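Local coordinates for computationally designed four-helix bundle protein (Synthetic construct, PDB 3U3B), which is of unknown function, being a hyperthermostable four-helix bundle whose hydrophobic core was completely redesigned by computation on a flexible backbone, at residues E17-Q20 and N21-D25; P33-M36 and E37-N40; K91-L94 and D95-T98. All blocks are in the same frame, centred on the assembly; numbering follows the deposited sequence.

All three contacts are local, and together they sample three of the four helices of the bundle. Interaction 1 sits in the second half of helix 3-30 and interaction 3 midway along helix 84-102. Their centres are about 11 Å apart, and they meet in the core: Val-22 CG1 lies 3.6 Å from Leu-94 CD2, and Ile-19 CD1 is 3.6 Å from Val-97 CG1. Interaction 2, at the start of helix 36-56, lies farther out, its centre about 15 Å from that of interaction 1, which it touches where Asp-25 OD1 comes 3.7 Å from Tyr-38 CE1. Interactions 2 and 3 do not touch, their nearest atoms about 7 Å and their centres about 19 Å apart.

Interaction 1: E17-Q20 and N21-D25; sequences ELIQ and NVNDD
Residues 17-25 run as unbroken alpha helix, with the amides of Asn-21, Val-22, Asn-23 and Asp-24 each bonded to the carbonyl four residues back, from Glu-17 to Gln-20; the Asp-24 N to Gln-20 O bond is 2.8 Å long. On the outer side, Gln-20 reaches forward one turn and donates from NE2 to Asp-24 OD1 at 3.0 Å. The carboxylate oxygen lies close to the plane of the glutamine amide, yet the donor comes down on it from above the carboxylate plane, and the N-H...O angle is a bent 139°. A turn in the middle of the chain brings this about: with chi2 at 54°, Gln-20 bends along the helix toward Asp-24 instead of stretching outward. The other end of the same amide is held by water 1, which donates to Gln-20 OE1 at 2.7 Å and accepts from Asn-23 ND2 at 3.0 Å. Gln-20 is thus tied to i+3 through water and to i+4 directly. Ile-19, which is buried, and Asn-23 lie side by side and point the same way, with CG2 of the isoleucine 3.8 Å from ND2 of the asparagine. Ile-19 also packs on Thr-98 of helix 84-102, while Val-22 touches Leu-45 of helix 36-56. The chemistry divides the helix as an amphipathic bundle helix should be divided: branched carbon chains serve the core, and on the outer side an amide is held at its nitrogen by an aspartate and at its oxygen by a water, which probably restricts its rotation.

Interaction 2: P33-M36 and E37-N40; sequences PEDM and EYWN
The indole of Trp-39 reaches back past the start of its own helix to bond the backbone of the preceding loop: NE1 donates to Pro-33 O at 2.7 Å, with the oxygen at the ring edge and only 5° out of the ring plane. The setting is an N-capped helix start, where the loop after helix 3-30 turns into helix 36-56 of the four-helix bundle. Asp-35 is the N-cap. Its CG stands anti to the backbone N (chi1 -173°), which swings the carboxylate forward until Asp-35 OD1 accepts from Glu-37 N at 3.1 Å, the amide approaching from above the carboxylate plane. Asp-35 O meanwhile takes the Tyr-38 amide. Asp-35 OD2 comes 3.3 Å from CD2 of the Tyr-38 ring, and the carboxylate and ring planes stand steeply to each other, 76° apart. Although Asp-35 and Glu-37 carry like charges side by side, water 2 donates to both Asp-35 OD1 and Glu-37 OE1, which probably eases their repulsion. With an alanine here in place of Asp-35, the Glu-37 amide is likely to be left without its capping acceptor, and water 2 without one of its two carboxylates. Met-36 bends at chi2 and brings SD to 4.0 Å from Trp-39 CD1, an oblique Met-aromatic contact. Beyond the segments, Ile-82, Ile-87, Val-29, Met-75 and Leu-76 pack on the buried tryptophan, so the indole joins the loop to the end of the core. Met-36 O is gripped twice by Asn-40, one turn further on, whose backbone N and side-chain ND2 arrive from opposite faces of the carbonyl plane, both at 2.9 Å.

Interaction 3: K91-L94 and D95-T98; sequences KKKL and DMVT
Met-96 lies back along its own alpha helix, 84-102 of the four-helix bundle, over the turn formed by Lys-92 and Lys-93. Met-96 CB sits 3.3 Å from Lys-93 O. CG, placed beside the backbone N and anti to the carbonyl carbon (chi1 -75°), comes 3.4 Å from Lys-92 O, the very carbonyl that accepts the Met-96 amide. Met-96 SD then passes 3.8 Å from Lys-92 O and 4.0 Å from Lys-93 CA, before a bend at chi3 turns the terminal methyl CE aside. The thioether therefore runs against the backbone of the previous turn on the exposed side of the helix. Val-97 and Leu-94 occupy the inward side, the valine packing on Val-64 and Leu-65 of helix 59-76 and the leucine on Asn-23 of helix 3-30. The chain of Lys-91 is fully extended, and its NZ forms a salt bridge with Glu-30 OE2 of helix 3-30. Under these side chains the i to i+4 bonds continue from Lys-91 to Leu-94, the last of them being Thr-98 N to Leu-94 O at 3.0 Å.

Interaction 1: E17-Q20 and N21-D25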
loop_
_atom_site.group_PDB
_atom_site.type_symbol
_atom_site.label_atom_id
_atom_site.label_comp_id
_atom_site.label_asym_id
_atom_site.label_seq_id
_atom_site.Cartn_x
_atom_site.Cartn_y
_atom_site.Cartn_z
ATOM N N GLU A 17 -0.001 -7.880 6.776
ATOM C CA GLU A 17 1.410 -7.731 7.152
ATOM C C GLU A 17 2.133 -6.744 6.217
ATOM O O GLU A 17 2.915 -5.891 6.672
ATOM C CB GLU A 17 2.123 -9.090 7.174
ATOM C CG GLU A 17 2.038 -9.822 8.521
ATOM C CD GLU A 17 2.656 -11.218 8.508
ATOM O OE1 GLU A 17 2.716 -11.839 7.422
ATOM O OE2 GLU A 17 3.079 -11.693 9.594
ATOM N N LEU A 18 1.872 -6.850 4.918
ATOM C CA LEU A 18 2.446 -5.916 3.956
ATOM C C LEU A 18 1.978 -4.482 4.226
ATOM O O LEU A 18 2.784 -3.560 4.144
ATOM C CB LEU A 18 2.101 -6.339 2.519
ATOM C CG LEU A 18 2.707 -7.664 2.086
ATOM C CD1 LEU A 18 2.074 -8.129 0.798
ATOM C CD2 LEU A 18 4.225 -7.531 1.923
ATOM N N ILE A 19 0.697 -4.293 4.551
ATOM C CA ILE A 19 0.174 -2.967 4.907
ATOM C C ILE A 19 0.853 -2.402 6.160
ATOM O O ILE A 19 1.263 -1.247 6.190
ATOM C CB ILE A 19 -1.365 -3.010 5.089
ATOM C CG1 ILE A 19 -2.042 -3.138 3.726
ATOM C CG2 ILE A 19 -1.884 -1.789 5.814
ATOM C CD1 ILE A 19 -3.519 -3.474 3.808
ATOM N N GLN A 20 0.982 -3.217 7.192
ATOM C CA GLN A 20 1.689 -2.790 8.373
ATOM C C GLN A 20 3.154 -2.406 8.043
ATOM O O GLN A 20 3.683 -1.445 8.592
ATOM C CB GLN A 20 1.648 -3.877 9.441
ATOM C CG GLN A 20 2.241 -3.408 10.764
ATOM C CD GLN A 20 1.578 -2.125 11.256
ATOM O OE1 GLN A 20 0.367 -2.083 11.461
ATOM N NE2 GLN A 20 2.365 -1.067 11.419
ATOM N N ASN A 21 3.797 -3.181 7.165
ATOM C CA ASN A 21 5.151 -2.871 6.687
ATOM C C ASN A 21 5.205 -1.498 6.004
ATOM O O ASN A 21 6.133 -0.711 6.247
ATOM C CB ASN A 21 5.644 -3.938 5.691
ATOM C CG ASN A 21 5.963 -5.280 6.342
ATOM O OD1 ASN A 21 6.306 -5.362 7.525
ATOM N ND2 ASN A 21 5.892 -6.343 5.542
ATOM N N VAL A 22 4.213 -1.199 5.163
ATOM C CA VAL A 22 4.121 0.120 4.523
ATOM C C VAL A 22 3.884 1.240 5.564
ATOM O O VAL A 22 4.523 2.300 5.513
ATOM C CB VAL A 22 3.035 0.180 3.399
ATOM C CG1 VAL A 22 2.858 1.592 2.912
ATOM C CG2 VAL A 22 3.437 -0.700 2.210
ATOM N N ASN A 23 3.014 0.986 6.526
ATOM C CA ASN A 23 2.768 1.954 7.570
ATOM C C ASN A 23 4.010 2.232 8.412
ATOM O O ASN A 23 4.262 3.382 8.815
ATOM C CB ASN A 23 1.621 1.511 8.448
ATOM C CG ASN A 23 0.305 1.932 7.880
ATOM O OD1 ASN A 23 0.196 3.018 7.325
ATOM N ND2 ASN A 23 -0.701 1.076 7.984
ATOM N N ASP A 24 4.774 1.182 8.676
ATOM C CA ASP A 24 6.026 1.305 9.430
ATOM C C ASP A 24 7.041 2.139 8.635
ATOM O O ASP A 24 7.724 2.986 9.201
ATOM C CB ASP A 24 6.579 -0.083 9.774
ATOM C CG ASP A 24 5.794 -0.785 10.909
ATOM O OD1 ASP A 24 5.199 -0.123 11.791
ATOM O OD2 ASP A 24 5.745 -2.027 10.906
ATOM N N ASP A 25 7.105 1.947 7.316
ATOM C CA ASP A 25 8.003 2.772 6.482
ATOM C C ASP A 25 7.512 4.215 6.318
ATOM O O ASP A 25 8.324 5.147 6.268
ATOM C CB ASP A 25 8.237 2.128 5.111
ATOM C CG ASP A 25 9.199 0.951 5.178
ATOM O OD1 ASP A 25 9.882 0.770 6.221
ATOM O OD2 ASP A 25 9.287 0.213 4.170
HETATM O O HOH W 1 -1.412 -1.411 9.482
#

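Interaction 2: P33-M36 and E37-N40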
loop_
_atom_site.group_PDB
_atom_site.type_symbol
_atom_site.label_atom_id
_atom_site.label_comp_id
_atom_site.label_asym_id
_atom_site.label_seq_id
_atom_site.Cartn_x
_atom_site.Cartn_y
_atom_site.Cartn_z
ATOM N N PRO A 33 11.058 13.447 4.551
ATOM C CA PRO A 33 10.196 13.135 3.405
ATOM C C PRO A 33 10.924 12.901 2.091
ATOM O O PRO A 33 10.380 12.265 1.179
ATOM C CB PRO A 33 9.314 14.379 3.287
ATOM C CG PRO A 33 9.215 14.881 4.683
ATOM C CD PRO A 33 10.554 14.602 5.319
ATOM N N GLU A 34 12.133 13.432 1.989
ATOM C CA GLU A 34 12.903 13.341 0.769
ATOM C C GLU A 34 13.739 12.061 0.729
ATOM O O GLU A 34 14.547 11.881 -0.168
ATOM C CB GLU A 34 13.822 14.565 0.662
ATOM C CG GLU A 34 13.105 15.905 0.799
ATOM C CD GLU A 34 12.547 16.428 -0.517
ATOM O OE1 GLU A 34 13.154 17.360 -1.095
ATOM O OE2 GLU A 34 11.501 15.922 -0.972
ATOM N N ASP A 35 13.566 11.188 1.712
ATOM C CA ASP A 35 14.374 9.983 1.769
ATOM C C ASP A 35 13.837 8.973 0.759
ATOM O O ASP A 35 12.930 8.186 1.068
ATOM C CB ASP A 35 14.394 9.368 3.172
ATOM C CG ASP A 35 15.379 8.214 3.282
ATOM O OD1 ASP A 35 15.896 7.772 2.227
ATOM O OD2 ASP A 35 15.639 7.746 4.414
ATOM N N MET A 36 14.402 8.994 -0.441
ATOM C CA MET A 36 13.923 8.114 -1.528
ATOM C C MET A 36 14.069 6.630 -1.241
ATOM O O MET A 36 13.410 5.797 -1.885
ATOM C CB MET A 36 14.652 8.454 -2.842
ATOM C CG MET A 36 14.336 9.830 -3.367
ATOM S SD MET A 36 12.559 10.147 -3.404
ATOM C CE MET A 36 12.527 11.791 -4.131
ATOM N N GLU A 37 14.903 6.268 -0.273
ATOM C CA GLU A 37 15.052 4.856 0.077
ATOM C C GLU A 37 13.715 4.278 0.602
ATOM O O GLU A 37 13.289 3.162 0.226
ATOM C CB GLU A 37 16.176 4.711 1.097
ATOM C CG GLU A 37 16.586 3.300 1.392
ATOM C CD GLU A 37 17.819 3.230 2.278
ATOM O OE1 GLU A 37 18.535 4.253 2.398
ATOM O OE2 GLU A 37 18.071 2.152 2.859
ATOM N N TYR A 38 13.025 5.049 1.433
ATOM C CA TYR A 38 11.744 4.582 1.967
ATOM C C TYR A 38 10.665 4.616 0.918
ATOM O O TYR A 38 9.870 3.700 0.828
ATOM C CB TYR A 38 11.344 5.405 3.194
ATOM C CG TYR A 38 12.070 4.973 4.443
ATOM C CD1 TYR A 38 11.837 3.734 5.001
ATOM C CD2 TYR A 38 12.985 5.816 5.068
ATOM C CE1 TYR A 38 12.492 3.328 6.157
ATOM C CE2 TYR A 38 13.644 5.423 6.231
ATOM C CZ TYR A 38 13.392 4.175 6.761
ATOM O OH TYR A 38 14.041 3.760 7.904
ATOM N N TRP A 39 10.666 5.635 0.073
ATOM C CA TRP A 39 9.682 5.685 -0.996
ATOM C C TRP A 39 9.832 4.520 -1.969
ATOM O O TRP A 39 8.835 3.924 -2.405
ATOM C CB TRP A 39 9.734 6.993 -1.718
ATOM C CG TRP A 39 9.190 8.131 -0.908
ATOM C CD1 TRP A 39 9.860 9.265 -0.541
ATOM C CD2 TRP A 39 7.872 8.244 -0.352
ATOM N NE1 TRP A 39 9.037 10.083 0.207
ATOM C CE2 TRP A 39 7.813 9.479 0.338
ATOM C CE3 TRP A 39 6.733 7.429 -0.372
ATOM C CZ2 TRP A 39 6.669 9.915 0.997
ATOM C CZ3 TRP A 39 5.586 7.873 0.294
ATOM C CH2 TRP A 39 5.571 9.102 0.969
ATOM N N ASN A 40 11.059 4.164 -2.286
ATOM C CA ASN A 40 11.293 2.984 -3.116
ATOM C C ASN A 40 10.799 1.698 -2.490
ATOM O O ASN A 40 10.147 0.874 -3.170
ATOM C CB ASN A 40 12.773 2.878 -3.504
ATOM C CG ASN A 40 13.096 3.677 -4.739
ATOM O OD1 ASN A 40 12.663 3.322 -5.836
ATOM N ND2 ASN A 40 13.892 4.756 -4.582
HETATM O O HOH W 2 18.529 7.331 1.853
#

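Interaction 3: K91-L94 and D95-T98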
loop_
_atom_site.group_PDB
_atom_site.type_symbol
_atom_site.label_atom_id
_atom_site.label_comp_id
_atom_site.label_asym_id
_atom_site.label_seq_id
_atom_site.Cartn_x
_atom_site.Cartn_y
_atom_site.Cartn_z
ATOM N N LYS A 91 -1.434 8.149 3.159
ATOM C CA LYS A 91 -1.957 7.543 4.380
ATOM C C LYS A 91 -3.466 7.328 4.273
ATOM O O LYS A 91 -3.980 6.269 4.624
ATOM C CB LYS A 91 -1.632 8.434 5.568
ATOM C CG LYS A 91 -0.202 8.379 5.966
ATOM C CD LYS A 91 -0.005 9.409 7.049
ATOM C CE LYS A 91 1.419 9.461 7.527
ATOM N NZ LYS A 91 1.544 10.623 8.462
ATOM N N LYS A 92 -4.179 8.330 3.782
ATOM C CA LYS A 92 -5.613 8.227 3.668
ATOM C C LYS A 92 -6.037 7.051 2.761
ATOM O O LYS A 92 -7.004 6.331 3.050
ATOM C CB LYS A 92 -6.167 9.519 3.115
ATOM C CG LYS A 92 -7.637 9.449 2.901
ATOM C CD LYS A 92 -8.135 10.748 2.361
ATOM C CE LYS A 92 -9.556 10.617 1.873
ATOM N NZ LYS A 92 -9.891 11.744 0.953
ATOM N N LYS A 93 -5.320 6.861 1.663
ATOM C CA LYS A 93 -5.616 5.741 0.782
ATOM C C LYS A 93 -5.251 4.404 1.384
ATOM O O LYS A 93 -5.915 3.417 1.140
ATOM C CB LYS A 93 -4.873 5.872 -0.543
ATOM C CG LYS A 93 -5.498 6.869 -1.454
ATOM C CD LYS A 93 -4.718 6.971 -2.747
ATOM C CE LYS A 93 -5.130 8.238 -3.486
ATOM N NZ LYS A 93 -6.622 8.416 -3.464
ATOM N N LEU A 94 -4.155 4.361 2.115
ATOM C CA LEU A 94 -3.742 3.122 2.729
ATOM C C LEU A 94 -4.803 2.687 3.753
ATOM O O LEU A 94 -5.063 1.501 3.927
ATOM C CB LEU A 94 -2.388 3.299 3.401
ATOM C CG LEU A 94 -1.634 1.986 3.610
ATOM C CD1 LEU A 94 -1.372 1.272 2.268
ATOM C CD2 LEU A 94 -0.330 2.249 4.364
ATOM N N ASP A 95 -5.390 3.650 4.445
ATOM C CA ASP A 95 -6.456 3.350 5.386
ATOM C C ASP A 95 -7.707 2.851 4.665
ATOM O O ASP A 95 -8.403 1.989 5.159
ATOM C CB ASP A 95 -6.776 4.581 6.214
ATOM C CG ASP A 95 -5.653 4.946 7.175
ATOM O OD1 ASP A 95 -4.767 4.083 7.423
ATOM O OD2 ASP A 95 -5.655 6.101 7.672
ATOM N N MET A 96 -7.982 3.405 3.492
ATOM C CA MET A 96 -9.045 2.895 2.643
ATOM C C MET A 96 -8.771 1.433 2.298
ATOM O O MET A 96 -9.682 0.607 2.345
ATOM C CB MET A 96 -9.168 3.739 1.363
ATOM C CG MET A 96 -9.836 5.086 1.586
ATOM S SD MET A 96 -9.536 6.314 0.283
ATOM C CE MET A 96 -9.929 5.358 -1.192
ATOM N N VAL A 97 -7.521 1.118 1.965
ATOM C CA VAL A 97 -7.143 -0.248 1.605
ATOM C C VAL A 97 -7.404 -1.167 2.781
ATOM O O VAL A 97 -7.932 -2.254 2.621
ATOM C CB VAL A 97 -5.649 -0.370 1.202
ATOM C CG1 VAL A 97 -5.243 -1.835 1.091
ATOM C CG2 VAL A 97 -5.387 0.349 -0.098
ATOM N N THR A 98 -7.042 -0.725 3.972
ATOM C CA THR A 98 -7.229 -1.545 5.150
ATOM C C THR A 98 -8.711 -1.807 5.415
ATOM O O THR A 98 -9.091 -2.939 5.745
ATOM C CB THR A 98 -6.597 -0.900 6.382
ATOM O OG1 THR A 98 -5.185 -0.931 6.244
ATOM C CG2 THR A 98 -6.939 -1.661 7.621
#